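Local coordinates for protein malate dehydrogenase (Aeropyrum pernix, PDB 2D4A) that catalyses the reversible oxidation of (S)-malate to oxaloacetate with either NAD or NADP, as a homotetramer from a hyperthermophilic archaeon, at residues B[168-172]-B[261-265]. Sequence-based numbering, arbitrary orientation.
Sequences VLGMH and AEVPA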
loop_
_atom_site.group_PDB
_atom_site.type_symbol
_atom_site.label_atom_id
_atom_site.label_comp_id
_atom_site.label_asym_id
_atom_site.label_seq_id
_atom_site.Cartn_x
_atom_site.Cartn_y
_atom_site.Cartn_z
ATOM N N VAL B 168 -17.031 6.817 -21.332
ATOM C CA VAL B 168 -17.618 5.820 -22.223
ATOM C C VAL B 168 -19.055 5.509 -21.791
ATOM O O VAL B 168 -19.441 5.793 -20.657
ATOM C CB VAL B 168 -16.771 4.506 -22.237
ATOM C CG1 VAL B 168 -15.434 4.758 -22.904
ATOM C CG2 VAL B 168 -16.550 4.000 -20.810
ATOM N N LEU B 169 -19.847 4.940 -22.696
ATOM C CA LEU B 169 -21.244 4.592 -22.404
ATOM C C LEU B 169 -21.716 3.491 -23.346
ATOM O O LEU B 169 -20.984 3.067 -24.239
ATOM C CB LEU B 169 -22.168 5.794 -22.624
ATOM C CG LEU B 169 -22.083 7.072 -21.801
ATOM C CD1 LEU B 169 -22.754 8.190 -22.570
ATOM C CD2 LEU B 169 -22.716 6.872 -20.443
ATOM N N GLY B 170 -22.955 3.056 -23.147
ATOM C CA GLY B 170 -23.533 2.045 -24.003
ATOM C C GLY B 170 -23.707 0.689 -23.370
ATOM O O GLY B 170 -24.585 0.484 -22.537
ATOM N N MET B 171 -22.873 -0.247 -23.804
ATOM C CA MET B 171 -22.892 -1.603 -23.293
ATOM C C MET B 171 -21.503 -2.163 -23.493
ATOM O O MET B 171 -20.687 -1.563 -24.190
ATOM C CB MET B 171 -23.967 -2.430 -24.011
ATOM C CG MET B 171 -24.010 -2.318 -25.537
ATOM S SD MET B 171 -23.081 -3.635 -26.352
ATOM C CE MET B 171 -21.618 -2.788 -26.641
ATOM N N HIS B 172 -21.227 -3.301 -22.873
ATOM C CA HIS B 172 -19.910 -3.911 -22.954
ATOM C C HIS B 172 -19.710 -4.799 -24.174
ATOM O O HIS B 172 -19.741 -6.026 -24.076
ATOM C CB HIS B 172 -19.646 -4.718 -21.685
ATOM C CG HIS B 172 -18.196 -4.862 -21.358
ATOM N ND1 HIS B 172 -17.635 -6.057 -20.967
ATOM C CD2 HIS B 172 -17.191 -3.954 -21.362
ATOM C CE1 HIS B 172 -16.344 -5.881 -20.747
ATOM N NE2 HIS B 172 -16.050 -4.613 -20.979
ATOM N N ALA B 261 -27.826 -1.257 -19.314
ATOM C CA ALA B 261 -26.883 -0.448 -20.099
ATOM C C ALA B 261 -25.671 0.025 -19.285
ATOM O O ALA B 261 -25.715 0.117 -18.056
ATOM C CB ALA B 261 -27.604 0.764 -20.706
ATOM N N GLU B 262 -24.588 0.325 -19.996
ATOM C CA GLU B 262 -23.352 0.814 -19.391
ATOM C C GLU B 262 -23.500 2.327 -19.176
ATOM O O GLU B 262 -23.364 3.109 -20.121
ATOM C CB GLU B 262 -22.168 0.519 -20.323
ATOM C CG GLU B 262 -20.815 0.897 -19.752
ATOM C CD GLU B 262 -19.647 0.300 -20.524
ATOM O OE1 GLU B 262 -19.655 -0.921 -20.773
ATOM O OE2 GLU B 262 -18.711 1.048 -20.870
ATOM N N VAL B 263 -23.792 2.729 -17.940
ATOM C CA VAL B 263 -23.979 4.145 -17.602
ATOM C C VAL B 263 -23.187 4.529 -16.348
ATOM O O VAL B 263 -22.793 3.657 -15.578
ATOM C CB VAL B 263 -25.493 4.471 -17.361
ATOM C CG1 VAL B 263 -26.279 4.384 -18.675
ATOM C CG2 VAL B 263 -26.080 3.506 -16.362
ATOM N N PRO B 264 -22.919 5.838 -16.147
ATOM C CA PRO B 264 -22.176 6.345 -14.979
ATOM C C PRO B 264 -23.064 6.318 -13.727
ATOM O O PRO B 264 -24.248 6.667 -13.783
ATOM C CB PRO B 264 -21.817 7.783 -15.373
ATOM C CG PRO B 264 -21.906 7.782 -16.862
ATOM C CD PRO B 264 -23.090 6.902 -17.147
ATOM N N ALA B 265 -22.494 5.922 -12.596
ATOM C CA ALA B 265 -23.272 5.857 -11.376
ATOM C C ALA B 265 -22.431 6.045 -10.124
ATOM O O ALA B 265 -21.237 5.726 -10.096
ATOM C CB ALA B 265 -24.003 4.529 -11.306
#
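The carboxylate of Glu262 reaches the His172 imidazole obliquely, the two planes 46° apart. OE1 lies 4.0 Å from His172 CD2 and 5.2 Å from His172 NE2, so the acid approaches the ring without bonding to it. Its other oxygen, OE2, approaches Val168 CG2 at 3.7 Å. Glu262 gets there with CG anti to its backbone N (chi1 -176°) and the chain extended beyond. OE1 also shares a weak hydrogen bond with the Ser141 hydroxyl, and OE2 lies close to the carboxylate of Asp145, like charges side by side. The Pro264 ring is met at CD and CG by Leu169 CD2, the two side chains crossing at about a right angle. Between these groups, Gly170 and Glu262 form a single antiparallel hydrogen-bonded pair: Glu262 N bonds to Gly170 O, at a modelled 2.5 Å that is doubtfully short, whereas the return bond, Gly170 N to Glu262 O, is weak (N-H...O angle 131°). At the backbone angles of Gly170 a CB would press on the carbonyl O of Leu169, which calls for glycine. The bridge thus ties strand 260-268 to the loop carrying His172, the proton acceptor by similarity, whose ND1 weakly bonds Asn117: the catalytic-histidine loop that follows strand 164-169 in the LDH/MDH C-terminal domain.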